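PDB 7C6O: cobalamin biosynthesis protein CobN from Mycobacterium tuberculosis, which is the large, catalytic subunit of cobaltochelatase, which probably binds the corrin ring and inserts cobalt into it during cobalamin biosynthesis. Local coordinates for residues P926-D935 with E967-H977; L955-A963 with Q988-F996. All blocks are in the same frame, centred on the assembly; numbering follows the deposited sequence.

Interactions 1 and 2 lie beside two neighbouring parallel strands, 935-940 and 995-997, of a mixed sheet, with their centres about 15 Å apart. Their segments alternate along the chain: helix 949-963 of interaction 2 runs toward 967-977 of interaction 1, and helix 973-985 leads on to 988-996. The two contacts touch directly. Asp935 OD1 forms a salt bridge with Arg994 NE at 2.8 Å, and Asn972 ND2 probably donates to Val962 O, also 2.8 Å away. Arg933 packs its CD on Val962 CB at 3.7 Å. The sodium site at Asp125 and Ser127 involves none of these residues; both contacts lie where the chain enters the two strands.

Interaction 1 (P926-D935 with E967-H977); sequences PAELGRPRID and EAAEDNYVRAH
Arg933 meets Glu967 side-on, with guanidinium and carboxylate nearly coplanar, 6° apart. In this salt bridge Arg933 NE donates to Glu967 OE1 at 2.9 Å, and Arg933 NH2 to Glu967 OE2 at the same distance, each on a syn lone pair. The extended arginine chain crosses the glutamate at about a right angle. Asn972 ND2 also donates to Glu967 OE1, from above the carboxylate plane, so two donors grip that oxygen. Backbone oxygens take further N-H groups of Arg933: NH2 donates to Met924 O, NH1 to Leu905 O and weakly to Gly906 O. Together these bonds should fix the rotation of the guanidinium.

Tyr973 lies alongside Pro932, pointing the same way. Pro932 CB sits over one ring face in a CH-pi contact, 3.9 Å from the centroid of the Tyr973 ring. CG of the proline reaches on to the hydroxyl end. CD1 of Ile934 meets Tyr973 CE2 at 3.8 Å, coming in obliquely. The tyrosine CG is anti to its own carbonyl carbon (chi1 -60°), which lays the ring along the 932-934 chain.

His977 ND1 gives a short bond of 2.6 Å to Asp935 OD2, in the ring plane and on the anti lone pair. OD1 of this aspartate turns to Arg994, so the carboxylate joins a histidine to an arginine. Val974 CG2 packs against Asp935 CA.

The backbones are bridged once. Arg933 N donates to Asp971 O, and Arg933 O accepts from Tyr973 N, 2.9 Å away. A water links Arg931 O to Asp971 O. Asn972 is the N-cap of helix 973-985, its OD1 accepting from Arg975 N. The contact thus joins a single beta bridge to a capped helix start, and ties that helix to the chain leading into the parallel strand 935-940.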
loop_
_atom_site.group_PDB
_atom_site.type_symbol
_atom_site.label_atom_id
_atom_site.label_comp_id
_atom_site.label_asym_id
_atom_site.label_seq_id
_atom_site.Cartn_x
_atom_site.Cartn_y
_atom_site.Cartn_z
ATOM N N PRO A 926 7.093 -18.683 29.755
ATOM C CA PRO A 926 7.333 -17.557 30.678
ATOM C C PRO A 926 8.762 -17.459 31.182
ATOM O O PRO A 926 9.274 -16.346 31.361
ATOM C CB PRO A 926 6.350 -17.840 31.822
ATOM C CG PRO A 926 5.246 -18.599 31.181
ATOM C CD PRO A 926 5.894 -19.454 30.126
ATOM N N ALA A 927 9.425 -18.594 31.416
ATOM C CA ALA A 927 10.807 -18.561 31.884
ATOM C C ALA A 927 11.726 -17.924 30.847
ATOM O O ALA A 927 12.652 -17.184 31.200
ATOM C CB ALA A 927 11.278 -19.976 32.227
ATOM N N GLU A 928 11.485 -18.197 29.563
ATOM C CA GLU A 928 12.293 -17.577 28.517
ATOM C C GLU A 928 11.930 -16.110 28.336
ATOM O O GLU A 928 12.807 -15.270 28.101
ATOM C CB GLU A 928 12.118 -18.330 27.198
ATOM C CG GLU A 928 12.867 -17.701 26.036
ATOM C CD GLU A 928 12.509 -18.319 24.700
ATOM O OE1 GLU A 928 11.560 -19.132 24.654
ATOM O OE2 GLU A 928 13.176 -17.990 23.698
ATOM N N LEU A 929 10.640 -15.784 28.437
ATOM C CA LEU A 929 10.203 -14.402 28.269
ATOM C C LEU A 929 10.742 -13.502 29.373
ATOM O O LEU A 929 11.034 -12.325 29.125
ATOM C CB LEU A 929 8.674 -14.353 28.225
ATOM C CG LEU A 929 7.988 -13.154 27.571
ATOM C CD1 LEU A 929 8.490 -12.959 26.151
ATOM C CD2 LEU A 929 6.479 -13.355 27.582
ATOM N N GLY A 930 10.891 -14.032 30.587
ATOM C CA GLY A 930 11.411 -13.250 31.692
ATOM C C GLY A 930 10.505 -12.144 32.175
ATOM O O GLY A 930 10.936 -11.315 32.982
ATOM N N ARG A 931 9.262 -12.112 31.713
ATOM C CA ARG A 931 8.331 -11.037 32.020
ATOM C C ARG A 931 6.932 -11.510 31.657
ATOM O O ARG A 931 6.784 -12.507 30.940
ATOM C CB ARG A 931 8.690 -9.760 31.248
ATOM C CG ARG A 931 8.705 -9.955 29.749
ATOM C CD ARG A 931 8.144 -8.745 29.043
ATOM N NE ARG A 931 8.320 -8.833 27.598
ATOM C CZ ARG A 931 7.385 -9.248 26.750
ATOM N NH1 ARG A 931 6.190 -9.614 27.195
ATOM N NH2 ARG A 931 7.645 -9.288 25.452
ATOM N N PRO A 932 5.891 -10.833 32.141
ATOM C CA PRO A 932 4.531 -11.252 31.786
ATOM C C PRO A 932 4.251 -11.042 30.308
ATOM O O PRO A 932 4.819 -10.160 29.660
ATOM C CB PRO A 932 3.638 -10.347 32.645
ATOM C CG PRO A 932 4.519 -9.831 33.723
ATOM C CD PRO A 932 5.884 -9.737 33.126
ATOM N N ARG A 933 3.365 -11.879 29.775
ATOM C CA ARG A 933 2.768 -11.589 28.481
ATOM C C ARG A 933 1.935 -10.321 28.598
ATOM O O ARG A 933 1.042 -10.232 29.447
ATOM C CB ARG A 933 1.902 -12.759 28.013
ATOM C CG ARG A 933 2.630 -14.091 27.949
ATOM C CD ARG A 933 1.802 -15.147 27.232
ATOM N NE ARG A 933 2.350 -16.484 27.431
ATOM C CZ ARG A 933 3.356 -16.995 26.729
ATOM N NH1 ARG A 933 3.930 -16.280 25.769
ATOM N NH2 ARG A 933 3.792 -18.221 26.987
ATOM N N ILE A 934 2.245 -9.332 27.769
ATOM C CA ILE A 934 1.558 -8.047 27.802
ATOM C C ILE A 934 0.381 -8.104 26.838
ATOM O O ILE A 934 0.527 -8.547 25.694
ATOM C CB ILE A 934 2.518 -6.901 27.439
ATOM C CG1 ILE A 934 3.795 -6.970 28.287
ATOM C CG2 ILE A 934 1.829 -5.555 27.604
ATOM C CD1 ILE A 934 3.575 -6.761 29.776
ATOM N N ASP A 935 -0.786 -7.662 27.299
ATOM C CA ASP A 935 -1.953 -7.599 26.431
ATOM C C ASP A 935 -1.751 -6.528 25.364
ATOM O O ASP A 935 -1.078 -5.517 25.586
ATOM C CB ASP A 935 -3.212 -7.307 27.250
ATOM C CG ASP A 935 -4.473 -7.880 26.620
ATOM O OD1 ASP A 935 -4.404 -8.418 25.497
ATOM O OD2 ASP A 935 -5.541 -7.798 27.261
ATOM N N GLU A 967 -1.728 -20.276 32.508
ATOM C CA GLU A 967 -0.681 -19.519 33.177
ATOM C C GLU A 967 -1.303 -18.584 34.204
ATOM O O GLU A 967 -2.474 -18.206 34.106
ATOM C CB GLU A 967 0.162 -18.719 32.171
ATOM C CG GLU A 967 0.952 -19.591 31.199
ATOM C CD GLU A 967 1.513 -18.810 30.024
ATOM O OE1 GLU A 967 1.101 -17.645 29.824
ATOM O OE2 GLU A 967 2.366 -19.364 29.296
ATOM N N ALA A 968 -0.501 -18.218 35.200
ATOM C CA ALA A 968 -0.967 -17.329 36.252
ATOM C C ALA A 968 -1.195 -15.923 35.705
ATOM O O ALA A 968 -0.617 -15.514 34.693
ATOM C CB ALA A 968 0.034 -17.290 37.405
ATOM N N ALA A 969 -2.061 -15.177 36.399
ATOM C CA ALA A 969 -2.380 -13.819 35.972
ATOM C C ALA A 969 -1.138 -12.937 35.959
ATOM O O ALA A 969 -0.971 -12.101 35.063
ATOM C CB ALA A 969 -3.455 -13.223 36.878
ATOM N N GLU A 970 -0.249 -13.113 36.942
ATOM C CA GLU A 970 0.973 -12.320 36.989
ATOM C C GLU A 970 1.920 -12.636 35.839
ATOM O O GLU A 970 2.847 -11.859 35.591
ATOM C CB GLU A 970 1.695 -12.529 38.323
ATOM C CG GLU A 970 1.122 -11.720 39.471
ATOM C CD GLU A 970 2.152 -11.429 40.546
ATOM O OE1 GLU A 970 3.237 -12.048 40.514
ATOM O OE2 GLU A 970 1.881 -10.577 41.418
ATOM N N ASP A 971 1.713 -13.750 35.139
ATOM C CA ASP A 971 2.551 -14.126 34.009
ATOM C C ASP A 971 1.896 -13.862 32.659
ATOM O O ASP A 971 2.587 -13.914 31.637
ATOM C CB ASP A 971 2.924 -15.614 34.086
ATOM C CG ASP A 971 3.746 -15.951 35.315
ATOM O OD1 ASP A 971 4.519 -15.085 35.776
ATOM O OD2 ASP A 971 3.621 -17.091 35.812
ATOM N N ASN A 972 0.591 -13.585 32.627
ATOM C CA ASN A 972 -0.149 -13.566 31.364
ATOM C C ASN A 972 -1.314 -12.586 31.517
ATOM O O ASN A 972 -2.397 -12.959 31.972
ATOM C CB ASN A 972 -0.630 -14.966 31.005
ATOM C CG ASN A 972 -1.211 -15.052 29.607
ATOM O OD1 ASN A 972 -1.684 -14.062 29.049
ATOM N ND2 ASN A 972 -1.188 -16.250 29.036
ATOM N N TYR A 973 -1.079 -11.334 31.115
ATOM C CA TYR A 973 -2.130 -10.327 31.209
ATOM C C TYR A 973 -3.223 -10.565 30.175
ATOM O O TYR A 973 -4.373 -10.159 30.386
ATOM C CB TYR A 973 -1.544 -8.923 31.043
ATOM C CG TYR A 973 -0.508 -8.542 32.086
ATOM C CD1 TYR A 973 -0.397 -9.243 33.280
ATOM C CD2 TYR A 973 0.352 -7.472 31.873
ATOM C CE1 TYR A 973 0.549 -8.896 34.230
ATOM C CE2 TYR A 973 1.300 -7.116 32.817
ATOM C CZ TYR A 973 1.394 -7.831 33.993
ATOM O OH TYR A 973 2.335 -7.478 34.933
ATOM N N VAL A 974 -2.886 -11.214 29.056
ATOM C CA VAL A 974 -3.886 -11.530 28.039
ATOM C C VAL A 974 -4.946 -12.459 28.615
ATOM O O VAL A 974 -6.149 -12.172 28.561
ATOM C CB VAL A 974 -3.220 -12.149 26.798
ATOM C CG1 VAL A 974 -4.266 -12.488 25.744
ATOM C CG2 VAL A 974 -2.165 -11.213 26.235
ATOM N N ARG A 975 -4.511 -13.589 29.179
ATOM C CA ARG A 975 -5.456 -14.532 29.767
ATOM C C ARG A 975 -6.224 -13.900 30.919
ATOM O O ARG A 975 -7.429 -14.130 31.068
ATOM C CB ARG A 975 -4.723 -15.788 30.239
ATOM C CG ARG A 975 -5.622 -16.769 30.966
ATOM C CD ARG A 975 -4.870 -18.019 31.369
ATOM N NE ARG A 975 -5.752 -19.004 31.988
ATOM C CZ ARG A 975 -6.528 -19.842 31.307
ATOM N NH1 ARG A 975 -7.300 -20.706 31.954
ATOM N NH2 ARG A 975 -6.533 -19.816 29.981
ATOM N N ALA A 976 -5.545 -13.093 31.737
ATOM C CA ALA A 976 -6.204 -12.474 32.884
ATOM C C ALA A 976 -7.360 -11.585 32.442
ATOM O O ALA A 976 -8.451 -11.631 33.022
ATOM C CB ALA A 976 -5.189 -11.674 33.701
ATOM N N HIS A 977 -7.137 -10.768 31.411
ATOM C CA HIS A 977 -8.199 -9.899 30.916
ATOM C C HIS A 977 -9.299 -10.704 30.237
ATOM O O HIS A 977 -10.488 -10.410 30.412
ATOM C CB HIS A 977 -7.624 -8.862 29.954
ATOM C CG HIS A 977 -6.619 -7.948 30.583
ATOM N ND1 HIS A 977 -5.667 -7.273 29.850
ATOM C CD2 HIS A 977 -6.419 -7.597 31.875
ATOM C CE1 HIS A 977 -4.922 -6.547 30.664
ATOM N NE2 HIS A 977 -5.356 -6.726 31.898
HETATM O O HOH W 1 5.293 -14.718 31.370
#

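Interaction 2 (L955-A963 with Q988-F996); sequences LDDAVRLVA and QRRATTRIF
Helix 955-963 packs beside the end of helix 988-991 and the turn into strand 995-997, with CA atoms closest at Arg960 and Thr992, 6.0 Å apart. Asp956 and Arg989 approach from opposite directions, their flat groups 23° apart. The salt bridge is end-on: Arg989 NH2 donates to Asp956 OD1 at 2.9 Å, and Arg989 NH1 to Asp956 OD2 at 3.0 Å, almost straight (177°). Both oxygens use syn lone pairs. The Arg989 chain bends at chi2 and chi3, which brings NH2 back to Thr992, where its bonds to O and OG1 are weak. NH1 also donates to Arg1036 O, and Arg1036 N donates to Asp956 OD2.

Arg960 NH2 reaches Asp956 OD2 from above the carboxylate plane, and NE adds a weak bond to the same oxygen. Arg960 CD lies over one face of the Arg989 guanidinium, the two guanidinium planes 82° apart. The shared carboxylate probably offsets their like charges. A water donates to both Asp956 OD1 and Thr992 O.

Nearby, Val959 CG1 packs at about a right angle on Arg994 CG, 3.6 Å away. Ile995 CD1 lies 3.5 Å from Asp956 N and 3.8 Å from Leu955 CB. Thr992 CG2 faces Ala963 CB.

Asp956, Arg960 and Arg989 form a salt-bridge network that fastens helix 949-963 to the turn entering strand 995-997. The helix lies in the beta-alpha-beta connection from the neighbouring parallel strand 935-940.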
loop_
_atom_site.group_PDB
_atom_site.type_symbol
_atom_site.label_atom_id
_atom_site.label_comp_id
_atom_site.label_asym_id
_atom_site.label_seq_id
_atom_site.Cartn_x
_atom_site.Cartn_y
_atom_site.Cartn_z
ATOM N N LEU A 955 -2.218 -12.429 13.757
ATOM C CA LEU A 955 -2.252 -11.752 15.050
ATOM C C LEU A 955 -3.412 -12.252 15.902
ATOM O O LEU A 955 -3.273 -12.409 17.121
ATOM C CB LEU A 955 -2.336 -10.239 14.856
ATOM C CG LEU A 955 -1.110 -9.576 14.222
ATOM C CD1 LEU A 955 -1.327 -8.079 14.091
ATOM C CD2 LEU A 955 0.147 -9.867 15.033
ATOM N N ASP A 956 -4.563 -12.510 15.281
ATOM C CA ASP A 956 -5.686 -13.067 16.027
ATOM C C ASP A 956 -5.351 -14.453 16.566
ATOM O O ASP A 956 -5.684 -14.778 17.711
ATOM C CB ASP A 956 -6.932 -13.115 15.143
ATOM C CG ASP A 956 -8.168 -13.560 15.905
ATOM O OD1 ASP A 956 -8.431 -13.004 16.991
ATOM O OD2 ASP A 956 -8.884 -14.455 15.410
ATOM N N ASP A 957 -4.680 -15.280 15.756
ATOM C CA ASP A 957 -4.253 -16.596 16.225
ATOM C C ASP A 957 -3.327 -16.486 17.431
ATOM O O ASP A 957 -3.401 -17.303 18.356
ATOM C CB ASP A 957 -3.554 -17.362 15.101
ATOM C CG ASP A 957 -4.516 -17.866 14.043
ATOM O OD1 ASP A 957 -5.745 -17.829 14.273
ATOM O OD2 ASP A 957 -4.036 -18.302 12.975
ATOM N N ALA A 958 -2.446 -15.481 17.438
ATOM C CA ALA A 958 -1.485 -15.353 18.529
ATOM C C ALA A 958 -2.172 -14.971 19.834
ATOM O O ALA A 958 -1.828 -15.497 20.898
ATOM C CB ALA A 958 -0.411 -14.326 18.168
ATOM N N VAL A 959 -3.137 -14.051 19.771
ATOM C CA VAL A 959 -3.878 -13.656 20.966
ATOM C C VAL A 959 -4.616 -14.852 21.555
ATOM O O VAL A 959 -4.537 -15.124 22.759
ATOM C CB VAL A 959 -4.851 -12.508 20.641
ATOM C CG1 VAL A 959 -5.760 -12.238 21.834
ATOM C CG2 VAL A 959 -4.086 -11.258 20.248
ATOM N N ARG A 960 -5.358 -15.576 20.713
ATOM C CA ARG A 960 -6.088 -16.743 21.196
ATOM C C ARG A 960 -5.141 -17.834 21.677
ATOM O O ARG A 960 -5.458 -18.550 22.633
ATOM C CB ARG A 960 -7.014 -17.268 20.098
ATOM C CG ARG A 960 -8.235 -16.391 19.869
ATOM C CD ARG A 960 -9.138 -16.940 18.774
ATOM N NE ARG A 960 -8.604 -16.668 17.445
ATOM C CZ ARG A 960 -8.014 -17.573 16.673
ATOM N NH1 ARG A 960 -7.886 -18.825 17.091
ATOM N NH2 ARG A 960 -7.559 -17.225 15.479
ATOM N N LEU A 961 -3.980 -17.966 21.033
ATOM C CA LEU A 961 -2.969 -18.922 21.477
ATOM C C LEU A 961 -2.592 -18.681 22.935
ATOM O O LEU A 961 -2.703 -19.579 23.777
ATOM C CB LEU A 961 -1.736 -18.820 20.577
ATOM C CG LEU A 961 -0.901 -20.061 20.245
ATOM C CD1 LEU A 961 0.348 -19.651 19.476
ATOM C CD2 LEU A 961 -0.525 -20.861 21.484
ATOM N N VAL A 962 -2.148 -17.462 23.253
ATOM C CA VAL A 962 -1.670 -17.178 24.601
ATOM C C VAL A 962 -2.805 -16.988 25.598
ATOM O O VAL A 962 -2.596 -17.190 26.801
ATOM C CB VAL A 962 -0.756 -15.941 24.618
ATOM C CG1 VAL A 962 0.473 -16.192 23.776
ATOM C CG2 VAL A 962 -1.502 -14.705 24.130
ATOM N N ALA A 963 -3.999 -16.600 25.144
ATOM C CA ALA A 963 -5.124 -16.497 26.066
ATOM C C ALA A 963 -5.499 -17.860 26.632
ATOM O O ALA A 963 -6.024 -17.949 27.747
ATOM C CB ALA A 963 -6.327 -15.863 25.368
ATOM N N GLN A 988 -16.590 -16.526 24.564
ATOM C CA GLN A 988 -15.148 -16.726 24.438
ATOM C C GLN A 988 -14.568 -15.930 23.276
ATOM O O GLN A 988 -13.483 -15.346 23.397
ATOM C CB GLN A 988 -14.836 -18.214 24.273
ATOM C CG GLN A 988 -13.353 -18.528 24.110
ATOM C CD GLN A 988 -12.553 -18.277 25.378
ATOM O OE1 GLN A 988 -13.085 -18.351 26.485
ATOM N NE2 GLN A 988 -11.268 -17.978 25.219
ATOM N N ARG A 989 -15.266 -15.902 22.137
ATOM C CA ARG A 989 -14.776 -15.141 20.990
ATOM C C ARG A 989 -14.699 -13.653 21.308
ATOM O O ARG A 989 -13.738 -12.976 20.921
ATOM C CB ARG A 989 -15.671 -15.391 19.773
ATOM C CG ARG A 989 -15.426 -14.456 18.584
ATOM C CD ARG A 989 -14.126 -14.766 17.832
ATOM N NE ARG A 989 -12.949 -14.207 18.494
ATOM C CZ ARG A 989 -11.745 -14.122 17.935
ATOM N NH1 ARG A 989 -11.552 -14.552 16.695
ATOM N NH2 ARG A 989 -10.732 -13.601 18.616
ATOM N N ARG A 990 -15.697 -13.123 22.020
ATOM C CA ARG A 990 -15.639 -11.721 22.422
ATOM C C ARG A 990 -14.491 -11.475 23.392
ATOM O O ARG A 990 -13.819 -10.439 23.322
ATOM C CB ARG A 990 -16.966 -11.294 23.050
ATOM C CG ARG A 990 -18.138 -11.233 22.084
ATOM C CD ARG A 990 -19.337 -10.581 22.756
ATOM N NE ARG A 990 -18.969 -9.294 23.339
ATOM C CZ ARG A 990 -19.736 -8.600 24.172
ATOM N NH1 ARG A 990 -20.925 -9.066 24.529
ATOM N NH2 ARG A 990 -19.310 -7.440 24.652
ATOM N N ALA A 991 -14.242 -12.426 24.298
ATOM C CA ALA A 991 -13.218 -12.246 25.320
ATOM C C ALA A 991 -11.806 -12.223 24.748
ATOM O O ALA A 991 -10.898 -11.708 25.407
ATOM C CB ALA A 991 -13.332 -13.349 26.374
ATOM N N THR A 992 -11.595 -12.764 23.550
ATOM C CA THR A 992 -10.283 -12.752 22.915
ATOM C C THR A 992 -10.204 -11.767 21.754
ATOM O O THR A 992 -9.245 -11.815 20.977
ATOM C CB THR A 992 -9.910 -14.152 22.428
ATOM O OG1 THR A 992 -10.887 -14.609 21.485
ATOM C CG2 THR A 992 -9.838 -15.121 23.604
ATOM N N THR A 993 -11.188 -10.883 21.615
ATOM C CA THR A 993 -11.184 -9.904 20.536
ATOM C C THR A 993 -10.199 -8.792 20.871
ATOM O O THR A 993 -10.300 -8.166 21.932
ATOM C CB THR A 993 -12.588 -9.348 20.316
ATOM O OG1 THR A 993 -13.450 -10.401 19.866
ATOM C CG2 THR A 993 -12.569 -8.244 19.274
ATOM N N ARG A 994 -9.242 -8.557 19.971
ATOM C CA ARG A 994 -8.220 -7.529 20.167
ATOM C C ARG A 994 -7.963 -6.655 18.948
ATOM O O ARG A 994 -7.370 -5.581 19.107
ATOM C CB ARG A 994 -6.889 -8.167 20.593
ATOM C CG ARG A 994 -6.900 -8.812 21.968
ATOM C CD ARG A 994 -7.123 -7.785 23.064
ATOM N NE ARG A 994 -6.980 -8.371 24.395
ATOM C CZ ARG A 994 -7.952 -9.007 25.042
ATOM N NH1 ARG A 994 -9.147 -9.146 24.479
ATOM N NH2 ARG A 994 -7.731 -9.507 26.250
ATOM N N ILE A 995 -8.368 -7.059 17.747
ATOM C CA ILE A 995 -8.022 -6.356 16.517
ATOM C C ILE A 995 -9.237 -5.570 16.043
ATOM O O ILE A 995 -10.304 -6.145 15.797
ATOM C CB ILE A 995 -7.543 -7.333 15.434
ATOM C CG1 ILE A 995 -6.456 -8.255 15.990
ATOM C CG2 ILE A 995 -7.028 -6.568 14.218
ATOM C CD1 ILE A 995 -6.070 -9.369 15.049
ATOM N N PHE A 996 -9.074 -4.259 15.896
ATOM C CA PHE A 996 -10.145 -3.388 15.438
ATOM C C PHE A 996 -9.670 -2.596 14.227
ATOM O O PHE A 996 -8.469 -2.386 14.040
ATOM C CB PHE A 996 -10.608 -2.453 16.563
ATOM C CG PHE A 996 -11.081 -3.185 17.789
ATOM C CD1 PHE A 996 -12.415 -3.529 17.934
ATOM C CD2 PHE A 996 -10.185 -3.556 18.779
ATOM C CE1 PHE A 996 -12.851 -4.220 19.056
ATOM C CE2 PHE A 996 -10.613 -4.247 19.902
ATOM C CZ PHE A 996 -11.947 -4.576 20.041
HETATM O O HOH W 2 -7.744 -11.073 18.787
#